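Local coordinates for protein diaminopimelate decarboxylase (Helicobacter pylori, PDB 2QGH) that catalyses the pyridoxal-phosphate-dependent decarboxylation of diaminopimelate to lysine, the product captured here with the cofactor, at residues L65-N70 / V375-S380; N124-N129 / K149-I154; A162-Y167 / S208-L213; C342-P347 / A359-L364. One frame throughout, in Å; residues are numbered along the deposited sequence.

Contact 1 of 4, residues L65-N70 / V375-S380; sequences LKANSN and VGAYGS. With LYS (lysine), chain C; PLP (pyridoxal-5'-phosphate), chain B.
Tyr378 slides its ring between Ala67 and the lysine joined through its NZ to C4A of the cofactor, as in a Schiff base, in the pyridoxal-phosphate site at the mouth of the (β/α)8 barrel. Lys66 of the barrel loop and Tyr378 of the mixed-sheet loop both belong to the pocket. One ring face receives the Ala67 CA hydrogen as a CH-π contact, the carbon 3.9 Å from the ring centroid. Over the centre of the opposite face lies CB of that lysine, 3.5 Å above the plane. With CG anti to its carbonyl carbon (chi1 -54°), the ring runs alongside the Lys66 side chain, whose CG comes 3.5 Å from Tyr378 OH. Lys66 bends at its last two torsions, and NZ forms a salt bridge with Asp85. One backbone bond, Tyr378 N to a lone pair of Ala67 O at 2.8 Å, and one side-chain bond, Asn68 ND2 to Gly376 O at 3.0 Å, join the segments, the second with its acceptor in the amide plane. A water joins Ala67 O to Gly379 N. Asn68 OD1 accepts from Asn70 N, an Asx turn. At the ring's edge, near its plane, Tyr378 OH donates to phosphate oxygen O1P at 2.7 Å.

Contact 2 of 4, residues N124-N129 / K149-I154; sequences NILFLN and KARISI
Ser153 CB presses over one face of the Phe127 ring, 3.6 Å from its centroid, in the tight half of a parallel strand pair. Phe127 CG lies between its backbone N and carbonyl carbon (chi1 60°), which brings the ring over the neighbouring strand. Next along, Ser153 OG donates to Asn129 OD1 at 3.0 Å, tilted about 33° from the carbonyl plane; the same hydroxyl also bonds Ser201, and Asn129 ND2 is taken by Ser108. The backbones are stitched by Leu128 N to Arg151 O (3.1 Å) and Ser153 N to Leu128 O (2.8 Å). The other end is looser and nearer solvent. There Arg151 bends at chi3 and turns its guanidinium edge to the backbone of 125-126. NE holds the Leu126 carbonyl oxygen O at 2.9 Å, with weak support from NH2 at Ile125 O, in the turn between helix 114-122 and its strand. Within the barrel, strand 127-130 lies between 105-107 and 150-155. Phe127 and Ser153 meet residues of strand 197-203 on the inner side, whereas Leu128 packs against helices 114-122 and 133-146, and Ile152 against the latter, which links the strands as a β-α-β crossover.

Contact 3 of 4, residues A162-Y167 / S208-L213; sequences AKTHPY and SQLLDL. With PLP (pyridoxal-5'-phosphate), chain B; LYS (lysine), chain C.
Beside the phosphate-binding end of the cofactor site, two loops that follow barrel strands 150-155 and 197-203 meet where Thr164 reaches Ser208. Thr164 OG1 donates to Ser208 O at 2.7 Å, approaching almost end-on to the carbonyl (C=O...O angle 172°). The threonine places this hydroxyl opposite its backbone N (chi1 -177°), with the methyl on the side of Leu210. Ser208 serves two directions at once: its carbonyl is held by Thr164, while OG donates to phosphate oxygen O3P of the pyridoxal phosphate at 2.7 Å and also bonds Arg282. Its CB lies 3.9 Å from CD of the bound lysine, so the residue borders both cofactor and lysine. Thr164 is therefore a second-shell residue that grips the backbone of a first-shell one. Next to this bond the contact is apolar and close: the Leu210 CD2 branch touches Ala162 CB at 3.5 Å, closer than carbons normally pack, and Thr164 CB at 3.7 Å, the leucine and threonine side chains crossing at about a right angle. Toward solvent the grip weakens to a long salt bridge, Lys163 NZ to Asp212 OD1 at 3.9 Å. The other carboxylate oxygen, Asp212 OD2, accepts from Glu214 N and caps the start of helix 213-232. Loops gathered round the phosphate beyond the C-terminal ends of the strands are characteristic of the barrel domain of fold-type III pyridoxal-phosphate enzymes.

Contact 4 of 4, residues C342-P347 / A359-L364; sequences CDVVGP and AHLPEL
The methyl of Ala359 fits into a shallow hollow on the strand 342-345, where its CB sits against the rim formed by Cys342 O and Val344 CG2. Ala359 CB lies 3.4 Å from Cys342 O and 4.1 Å from Val344 CG2. Leu361, two residues further along the same strand, brings a larger bump. Its CD1 branch reaches over to touch both Cys342 SG at 4.4 Å and Val344 CG2 at 4.3 Å, while CD2 stays farther from both. Val344 is turned with CG1 anti to the backbone N (chi1 -171°), which puts CG2 beside that N and anti to the carbonyl carbon, where it meets Ala359 and Leu361. The sulfur of Cys342, lying between its own N and carbonyl carbon (chi1 72°), sits side by side with Val344 CG2, and the leucine CD1 methyl rests over the notch between them. Ile328 of strand 328-330 adds to the apolar patch by packing on Val344 and Leu361. Beneath these side chains the backbones meet as one antiparallel hydrogen-bonded pair: Cys342 N donates to Ala359 O, and Ala359 N to Cys342 O, both at 2.7 Å. Beyond this pair the short strand segments diverge sharply, with 95° between their directions, so the apolar groups close a corner rather than a flat interface. Past the strand, Gly346 O accepts from Lys176 NZ of the second subunit. The pair belongs to the hairpin of strands 340-345 and 354-361, in the mixed β-sheet of the C-terminal domain characteristic of fold-type III decarboxylases.

From the N terminus, segment 65-70 follows the first barrel strand and finds its partner only at 375-380, so contact 1 closes a long loop in which the other three are nested and ties the barrel to the loop after strand 369-372 of the mixed sheet. Contact 2 closes first, a short β-α-β loop in the barrel wall. Contact 3 follows in series, joining the loop that leaves strand 150-155, the second strand of contact 2, to the loop after 197-203. Contact 4 then closes a β-hairpin in the mixed sheet. Contacts 1 and 3 both touch the cofactor and bound lysine, their centres about 18 Å apart. Contacts 2 and 4 lie about 49 Å apart between centres.

Contact 1 of 4, residues L65-N70 / V375-S380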
# COMPACT_ATOMS: atom_id res chain seq x y z
N LEU A 65 -5.25 -14.67 8.73
CA LEU A 65 -4.10 -13.83 9.08
C LEU A 65 -3.98 -12.53 8.30
O LEU A 65 -3.56 -11.51 8.84
CB LEU A 65 -2.80 -14.63 8.98
CG LEU A 65 -2.43 -15.49 10.20
CD1 LEU A 65 -3.56 -16.47 10.51
CD2 LEU A 65 -1.13 -16.25 9.94
N LYS A 66 -4.33 -12.57 7.02
CA LYS A 66 -4.28 -11.38 6.18
C LYS A 66 -4.90 -10.18 6.89
O LYS A 66 -4.49 -9.05 6.67
CB LYS A 66 -5.02 -11.65 4.87
CG LYS A 66 -6.47 -12.07 5.07
CD LYS A 66 -7.12 -12.46 3.76
CE LYS A 66 -6.42 -13.68 3.15
NZ LYS A 66 -6.54 -14.87 4.04
N ALA A 67 -5.89 -10.41 7.75
CA ALA A 67 -6.53 -9.30 8.48
C ALA A 67 -5.50 -8.61 9.37
O ALA A 67 -5.36 -7.39 9.35
CB ALA A 67 -7.70 -9.81 9.31
N ASN A 68 -4.80 -9.42 10.17
CA ASN A 68 -3.77 -8.93 11.08
C ASN A 68 -2.97 -10.14 11.54
O ASN A 68 -3.51 -11.03 12.18
CB ASN A 68 -4.39 -8.23 12.29
CG ASN A 68 -3.40 -7.35 13.02
OD1 ASN A 68 -2.27 -7.76 13.26
ND2 ASN A 68 -3.81 -6.14 13.37
N SER A 69 -1.69 -10.16 11.20
CA SER A 69 -0.81 -11.27 11.53
C SER A 69 0.17 -11.02 12.67
O SER A 69 1.12 -11.78 12.84
CB SER A 69 0.01 -11.67 10.30
OG SER A 69 -0.84 -12.10 9.25
N ASN A 70 -0.04 -9.95 13.44
CA ASN A 70 0.87 -9.67 14.54
C ASN A 70 1.04 -10.91 15.44
O ASN A 70 0.07 -11.54 15.86
CB ASN A 70 0.38 -8.45 15.34
CG ASN A 70 1.25 -8.16 16.55
OD1 ASN A 70 1.08 -8.76 17.62
ND2 ASN A 70 2.20 -7.24 16.39
N VAL A 375 -9.68 -0.13 12.96
CA VAL A 375 -8.56 -0.27 12.03
C VAL A 375 -7.70 -1.49 12.35
O VAL A 375 -6.55 -1.57 11.93
CB VAL A 375 -7.65 0.97 12.07
CG1 VAL A 375 -8.44 2.20 11.69
CG2 VAL A 375 -7.04 1.13 13.45
N GLY A 376 -8.27 -2.43 13.11
CA GLY A 376 -7.54 -3.63 13.48
C GLY A 376 -7.41 -4.65 12.36
O GLY A 376 -6.59 -5.56 12.42
N ALA A 377 -8.22 -4.49 11.32
CA ALA A 377 -8.17 -5.42 10.20
C ALA A 377 -7.74 -4.69 8.95
O ALA A 377 -8.25 -3.62 8.65
CB ALA A 377 -9.53 -6.05 9.99
N TYR A 378 -6.80 -5.29 8.23
CA TYR A 378 -6.30 -4.70 6.99
C TYR A 378 -5.83 -3.29 7.23
O TYR A 378 -5.92 -2.42 6.36
CB TYR A 378 -7.39 -4.75 5.92
CG TYR A 378 -7.93 -6.15 5.73
CD1 TYR A 378 -7.12 -7.16 5.21
CD2 TYR A 378 -9.22 -6.48 6.14
CE1 TYR A 378 -7.59 -8.48 5.11
CE2 TYR A 378 -9.70 -7.79 6.03
CZ TYR A 378 -8.88 -8.79 5.52
OH TYR A 378 -9.33 -10.09 5.43
N GLY A 379 -5.34 -3.06 8.44
CA GLY A 379 -4.81 -1.76 8.80
C GLY A 379 -3.31 -1.83 8.62
O GLY A 379 -2.80 -1.60 7.52
N SER A 380 -2.59 -2.18 9.67
CA SER A 380 -1.14 -2.27 9.57
C SER A 380 -0.63 -3.39 8.65
O SER A 380 0.53 -3.39 8.27
CB SER A 380 -0.53 -2.44 10.96
OG SER A 380 -0.52 -3.80 11.33
N LYS C . -7.91 -5.81 2.16
CA LYS C . -9.40 -5.71 2.08
C LYS C . -9.92 -4.61 2.99
O LYS C . -9.08 -3.81 3.46
CB LYS C . -10.03 -7.07 2.46
CG LYS C . -9.70 -8.18 1.48
CD LYS C . -10.00 -9.56 2.04
CE LYS C . -9.67 -10.63 0.99
NZ LYS C . -9.76 -12.04 1.49
OXT LYS C . -11.14 -4.54 3.23
N1 PLP B . -10.85 -16.60 3.64
C2 PLP B . -10.41 -16.31 2.33
C2A PLP B . -10.09 -17.40 1.39
C3 PLP B . -10.26 -14.91 1.96
O3 PLP B . -9.82 -14.57 0.70
C4 PLP B . -10.56 -13.90 2.87
C4A PLP B . -10.62 -12.53 2.29
C5 PLP B . -10.98 -14.20 4.17
C6 PLP B . -11.15 -15.58 4.56
C5A PLP B . -11.08 -13.26 5.30
O4P PLP B . -12.31 -12.57 5.20
P PLP B . -12.68 -11.53 6.16
O1P PLP B . -11.58 -10.62 6.78
O2P PLP B . -13.41 -12.36 7.31
O3P PLP B . -13.68 -10.58 5.39
O HOH W 1 -4.03 -4.99 10.29

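Contact 2 of 4, residues N124-N129 / K149-I154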
# COMPACT_ATOMS: atom_id res chain seq x y z
N ASN A 124 2.77 -30.51 7.59
CA ASN A 124 1.56 -31.23 7.98
C ASN A 124 0.36 -30.37 8.36
O ASN A 124 -0.29 -30.62 9.37
CB ASN A 124 1.89 -32.18 9.14
CG ASN A 124 3.08 -33.07 8.83
OD1 ASN A 124 3.10 -33.78 7.83
ND2 ASN A 124 4.10 -33.02 9.69
N ILE A 125 0.05 -29.37 7.54
CA ILE A 125 -1.10 -28.52 7.83
C ILE A 125 -2.39 -29.28 7.51
O ILE A 125 -2.33 -30.40 7.00
CB ILE A 125 -1.03 -27.20 7.04
CG1 ILE A 125 -0.98 -27.47 5.54
CG2 ILE A 125 0.20 -26.44 7.47
CD1 ILE A 125 -1.20 -26.21 4.71
N LEU A 126 -3.55 -28.69 7.79
CA LEU A 126 -4.81 -29.40 7.54
C LEU A 126 -5.01 -29.75 6.06
O LEU A 126 -5.22 -30.91 5.71
CB LEU A 126 -6.01 -28.60 8.03
CG LEU A 126 -7.06 -29.38 8.84
CD1 LEU A 126 -8.34 -28.57 8.93
CD2 LEU A 126 -7.35 -30.72 8.19
N PHE A 127 -4.96 -28.75 5.20
CA PHE A 127 -5.10 -29.03 3.79
C PHE A 127 -4.74 -27.84 2.95
O PHE A 127 -4.65 -26.71 3.47
CB PHE A 127 -6.54 -29.51 3.46
CG PHE A 127 -7.64 -28.52 3.79
CD1 PHE A 127 -7.66 -27.25 3.23
CD2 PHE A 127 -8.70 -28.90 4.61
CE1 PHE A 127 -8.72 -26.37 3.47
CE2 PHE A 127 -9.77 -28.03 4.85
CZ PHE A 127 -9.78 -26.77 4.28
N LEU A 128 -4.48 -28.09 1.67
CA LEU A 128 -4.17 -27.05 0.72
C LEU A 128 -5.46 -26.82 -0.06
O LEU A 128 -6.05 -27.76 -0.59
CB LEU A 128 -3.05 -27.48 -0.24
CG LEU A 128 -1.60 -27.14 0.15
CD1 LEU A 128 -1.17 -27.99 1.33
CD2 LEU A 128 -0.69 -27.39 -1.03
N ASN A 129 -5.91 -25.57 -0.11
CA ASN A 129 -7.13 -25.23 -0.82
C ASN A 129 -6.71 -24.76 -2.19
O ASN A 129 -6.23 -23.64 -2.35
CB ASN A 129 -7.87 -24.14 -0.05
CG ASN A 129 -9.29 -23.96 -0.52
OD1 ASN A 129 -10.01 -24.94 -0.76
ND2 ASN A 129 -9.72 -22.72 -0.65
N LYS A 149 0.62 -38.33 0.76
CA LYS A 149 -0.70 -38.16 0.15
C LYS A 149 -1.20 -36.82 0.69
O LYS A 149 -1.61 -36.71 1.85
CB LYS A 149 -1.63 -39.30 0.60
CG LYS A 149 -2.80 -39.62 -0.33
CD LYS A 149 -3.52 -40.88 0.16
CE LYS A 149 -4.42 -41.50 -0.90
NZ LYS A 149 -5.60 -40.66 -1.20
N ALA A 150 -1.16 -35.80 -0.16
CA ALA A 150 -1.58 -34.46 0.23
C ALA A 150 -3.08 -34.25 0.40
O ALA A 150 -3.86 -34.49 -0.52
CB ALA A 150 -1.02 -33.45 -0.76
N ARG A 151 -3.48 -33.80 1.59
CA ARG A 151 -4.88 -33.51 1.87
C ARG A 151 -5.19 -32.20 1.17
O ARG A 151 -4.51 -31.21 1.38
CB ARG A 151 -5.13 -33.34 3.37
CG ARG A 151 -5.07 -34.62 4.19
CD ARG A 151 -5.61 -34.43 5.61
NE ARG A 151 -4.72 -33.63 6.44
CZ ARG A 151 -3.60 -34.08 7.01
NH1 ARG A 151 -3.24 -35.35 6.85
NH2 ARG A 151 -2.85 -33.27 7.74
N ILE A 152 -6.20 -32.19 0.31
CA ILE A 152 -6.55 -30.96 -0.38
C ILE A 152 -8.03 -30.65 -0.29
O ILE A 152 -8.85 -31.53 -0.02
CB ILE A 152 -6.13 -30.98 -1.88
CG1 ILE A 152 -6.89 -32.08 -2.63
CG2 ILE A 152 -4.63 -31.20 -2.02
CD1 ILE A 152 -8.04 -31.55 -3.44
N SER A 153 -8.36 -29.39 -0.50
CA SER A 153 -9.73 -28.92 -0.51
C SER A 153 -9.82 -28.20 -1.84
O SER A 153 -8.81 -27.79 -2.39
CB SER A 153 -9.97 -27.93 0.64
OG SER A 153 -11.25 -27.32 0.55
N ILE A 154 -11.02 -28.06 -2.40
CA ILE A 154 -11.12 -27.36 -3.66
C ILE A 154 -12.09 -26.21 -3.52
O ILE A 154 -13.21 -26.39 -3.06
CB ILE A 154 -11.55 -28.31 -4.81
CG1 ILE A 154 -10.44 -29.33 -5.07
CG2 ILE A 154 -11.80 -27.51 -6.08
CD1 ILE A 154 -10.66 -30.24 -6.26

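Contact 3 of 4, residues A162-Y167 / S208-L213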
# COMPACT_ATOMS: atom_id res chain seq x y z
N ALA A 162 -21.49 -11.15 -4.09
CA ALA A 162 -21.52 -10.97 -2.64
C ALA A 162 -22.10 -9.61 -2.22
O ALA A 162 -22.37 -9.39 -1.03
CB ALA A 162 -20.12 -11.14 -2.07
N LYS A 163 -22.29 -8.72 -3.18
CA LYS A 163 -22.84 -7.40 -2.91
C LYS A 163 -21.96 -6.58 -1.97
O LYS A 163 -22.39 -6.16 -0.90
CB LYS A 163 -24.26 -7.51 -2.33
CG LYS A 163 -25.31 -8.04 -3.30
CD LYS A 163 -26.72 -7.92 -2.72
CE LYS A 163 -27.05 -6.47 -2.39
NZ LYS A 163 -28.43 -6.28 -1.87
N THR A 164 -20.71 -6.36 -2.38
CA THR A 164 -19.76 -5.60 -1.60
C THR A 164 -18.92 -4.72 -2.54
O THR A 164 -19.34 -4.43 -3.66
CB THR A 164 -18.84 -6.55 -0.79
OG1 THR A 164 -17.96 -5.79 0.04
CG2 THR A 164 -18.03 -7.43 -1.73
N HIS A 165 -17.75 -4.29 -2.08
CA HIS A 165 -16.88 -3.47 -2.91
C HIS A 165 -16.23 -4.41 -3.94
O HIS A 165 -15.81 -5.51 -3.61
CB HIS A 165 -15.80 -2.79 -2.05
CG HIS A 165 -14.95 -1.81 -2.80
ND1 HIS A 165 -14.12 -2.17 -3.84
CD2 HIS A 165 -14.80 -0.47 -2.65
CE1 HIS A 165 -13.51 -1.10 -4.31
NE2 HIS A 165 -13.90 -0.05 -3.60
N PRO A 166 -16.17 -3.98 -5.21
CA PRO A 166 -15.57 -4.83 -6.24
C PRO A 166 -14.18 -5.40 -5.89
O PRO A 166 -13.88 -6.55 -6.23
CB PRO A 166 -15.54 -3.92 -7.48
CG PRO A 166 -15.51 -2.53 -6.89
CD PRO A 166 -16.49 -2.65 -5.76
N TYR A 167 -13.36 -4.61 -5.22
CA TYR A 167 -12.01 -5.05 -4.85
C TYR A 167 -11.94 -6.19 -3.85
O TYR A 167 -10.96 -6.94 -3.82
CB TYR A 167 -11.18 -3.87 -4.32
CG TYR A 167 -10.64 -2.94 -5.40
CD1 TYR A 167 -9.79 -1.89 -5.07
CD2 TYR A 167 -10.98 -3.12 -6.74
CE1 TYR A 167 -9.30 -1.02 -6.04
CE2 TYR A 167 -10.49 -2.25 -7.73
CZ TYR A 167 -9.65 -1.21 -7.37
OH TYR A 167 -9.18 -0.34 -8.32
N SER A 208 -15.71 -9.98 0.95
CA SER A 208 -15.37 -9.44 2.26
C SER A 208 -16.26 -8.25 2.63
O SER A 208 -16.81 -7.58 1.76
CB SER A 208 -13.90 -9.01 2.28
OG SER A 208 -13.51 -8.60 3.58
N GLN A 209 -16.38 -7.99 3.93
CA GLN A 209 -17.19 -6.88 4.43
C GLN A 209 -18.62 -7.02 3.92
O GLN A 209 -19.20 -6.06 3.41
CB GLN A 209 -16.58 -5.54 4.01
CG GLN A 209 -17.32 -4.27 4.47
CD GLN A 209 -17.60 -4.24 5.97
OE1 GLN A 209 -16.80 -4.72 6.77
NE2 GLN A 209 -18.73 -3.67 6.35
N LEU A 210 -19.18 -8.21 4.06
CA LEU A 210 -20.54 -8.49 3.61
C LEU A 210 -21.57 -8.13 4.67
O LEU A 210 -21.44 -8.53 5.83
CB LEU A 210 -20.68 -9.98 3.25
CG LEU A 210 -19.65 -10.54 2.27
CD1 LEU A 210 -20.05 -11.96 1.90
CD2 LEU A 210 -19.58 -9.67 1.03
N LEU A 211 -22.59 -7.38 4.28
CA LEU A 211 -23.64 -6.98 5.21
C LEU A 211 -24.95 -7.73 4.95
O LEU A 211 -25.85 -7.73 5.78
CB LEU A 211 -23.89 -5.47 5.13
CG LEU A 211 -22.85 -4.47 5.64
CD1 LEU A 211 -22.48 -4.76 7.09
CD2 LEU A 211 -21.63 -4.53 4.76
N ASP A 212 -25.05 -8.38 3.79
CA ASP A 212 -26.25 -9.13 3.46
C ASP A 212 -25.98 -10.64 3.57
O ASP A 212 -25.08 -11.17 2.92
CB ASP A 212 -26.73 -8.78 2.05
CG ASP A 212 -28.07 -9.41 1.71
OD1 ASP A 212 -28.51 -9.30 0.54
OD2 ASP A 212 -28.70 -10.01 2.61
N LEU A 213 -26.77 -11.31 4.40
CA LEU A 213 -26.62 -12.75 4.62
C LEU A 213 -27.19 -13.65 3.52
O LEU A 213 -26.93 -14.84 3.51
CB LEU A 213 -27.25 -13.14 5.96
CG LEU A 213 -27.26 -14.63 6.34
CD1 LEU A 213 -25.83 -15.11 6.51
CD2 LEU A 213 -28.05 -14.84 7.62
N1 PLP B . -10.85 -16.60 3.64
C2 PLP B . -10.41 -16.31 2.33
C2A PLP B . -10.09 -17.40 1.39
C3 PLP B . -10.26 -14.91 1.96
O3 PLP B . -9.82 -14.57 0.70
C4 PLP B . -10.56 -13.90 2.87
C4A PLP B . -10.62 -12.53 2.29
C5 PLP B . -10.98 -14.20 4.17
C6 PLP B . -11.15 -15.58 4.56
C5A PLP B . -11.08 -13.26 5.30
O4P PLP B . -12.31 -12.57 5.20
P PLP B . -12.68 -11.53 6.16
O1P PLP B . -11.58 -10.62 6.78
O2P PLP B . -13.41 -12.36 7.31
O3P PLP B . -13.68 -10.58 5.39
N LYS C . -7.91 -5.81 2.16
CA LYS C . -9.40 -5.71 2.08
C LYS C . -9.92 -4.61 2.99
O LYS C . -9.08 -3.81 3.46
CB LYS C . -10.03 -7.07 2.46
CG LYS C . -9.70 -8.18 1.48
CD LYS C . -10.00 -9.56 2.04
CE LYS C . -9.67 -10.63 0.99
NZ LYS C . -9.76 -12.04 1.49
OXT LYS C . -11.14 -4.54 3.23

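Contact 4 of 4, residues C342-P347 / A359-L364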
# COMPACT_ATOMS: atom_id res chain seq x y z
N CYS A 342 -14.56 19.41 8.35
CA CYS A 342 -13.12 19.40 8.06
C CYS A 342 -12.64 18.08 7.48
O CYS A 342 -13.21 17.02 7.76
CB CYS A 342 -12.33 19.65 9.34
SG CYS A 342 -12.36 18.25 10.49
N ASP A 343 -11.59 18.14 6.66
CA ASP A 343 -10.99 16.96 6.07
C ASP A 343 -9.83 16.55 6.96
O ASP A 343 -8.92 17.34 7.20
CB ASP A 343 -10.45 17.26 4.67
CG ASP A 343 -11.54 17.36 3.63
OD1 ASP A 343 -11.21 17.44 2.43
OD2 ASP A 343 -12.73 17.37 4.02
N VAL A 344 -9.87 15.33 7.47
CA VAL A 344 -8.80 14.82 8.33
C VAL A 344 -7.76 14.21 7.38
O VAL A 344 -8.03 13.22 6.71
CB VAL A 344 -9.35 13.77 9.30
CG1 VAL A 344 -8.29 13.40 10.33
CG2 VAL A 344 -10.60 14.32 9.98
N VAL A 345 -6.58 14.83 7.32
CA VAL A 345 -5.53 14.39 6.42
C VAL A 345 -4.19 14.06 7.07
O VAL A 345 -3.88 14.53 8.17
CB VAL A 345 -5.28 15.45 5.32
CG1 VAL A 345 -6.60 15.84 4.68
CG2 VAL A 345 -4.59 16.67 5.91
N GLY A 346 -3.40 13.25 6.37
CA GLY A 346 -2.10 12.86 6.86
C GLY A 346 -0.97 13.69 6.26
O GLY A 346 -1.22 14.67 5.56
N PRO A 347 0.29 13.31 6.50
CA PRO A 347 1.41 14.07 5.95
C PRO A 347 1.89 13.70 4.56
O PRO A 347 2.75 14.39 4.01
CB PRO A 347 2.53 13.83 6.98
CG PRO A 347 1.82 13.30 8.20
CD PRO A 347 0.74 12.45 7.61
N ALA A 359 -15.60 15.76 7.63
CA ALA A 359 -15.88 15.18 8.94
C ALA A 359 -16.30 16.35 9.81
O ALA A 359 -16.14 17.50 9.42
CB ALA A 359 -14.63 14.53 9.51
N HIS A 360 -16.84 16.06 10.98
CA HIS A 360 -17.29 17.13 11.87
C HIS A 360 -16.63 16.98 13.23
O HIS A 360 -16.94 16.06 13.99
CB HIS A 360 -18.81 17.09 11.97
CG HIS A 360 -19.50 17.25 10.65
ND1 HIS A 360 -19.46 18.43 9.93
CD2 HIS A 360 -20.18 16.37 9.88
CE1 HIS A 360 -20.08 18.26 8.78
NE2 HIS A 360 -20.53 17.02 8.72
N LEU A 361 -15.72 17.90 13.54
CA LEU A 361 -15.00 17.85 14.80
C LEU A 361 -14.84 19.22 15.45
O LEU A 361 -14.93 20.25 14.78
CB LEU A 361 -13.62 17.24 14.59
CG LEU A 361 -13.52 15.84 13.97
CD1 LEU A 361 -12.05 15.46 13.82
CD2 LEU A 361 -14.25 14.82 14.84
N PRO A 362 -14.61 19.25 16.76
CA PRO A 362 -14.42 20.53 17.45
C PRO A 362 -13.08 21.09 17.01
O PRO A 362 -12.25 20.34 16.46
CB PRO A 362 -14.43 20.14 18.92
CG PRO A 362 -13.82 18.76 18.89
CD PRO A 362 -14.52 18.13 17.71
N GLU A 363 -12.85 22.38 17.21
CA GLU A 363 -11.57 22.93 16.81
C GLU A 363 -10.52 22.27 17.68
O GLU A 363 -10.67 22.20 18.90
CB GLU A 363 -11.52 24.45 16.98
CG GLU A 363 -10.27 25.06 16.36
CD GLU A 363 -10.25 26.57 16.41
OE1 GLU A 363 -9.29 27.16 15.86
OE2 GLU A 363 -11.18 27.17 16.99
N LEU A 364 -9.47 21.76 17.05
CA LEU A 364 -8.40 21.09 17.78
C LEU A 364 -7.14 21.91 17.63
O LEU A 364 -7.04 22.76 16.75
CB LEU A 364 -8.15 19.68 17.22
CG LEU A 364 -9.30 18.66 17.20
CD1 LEU A 364 -8.94 17.52 16.27
CD2 LEU A 364 -9.56 18.15 18.61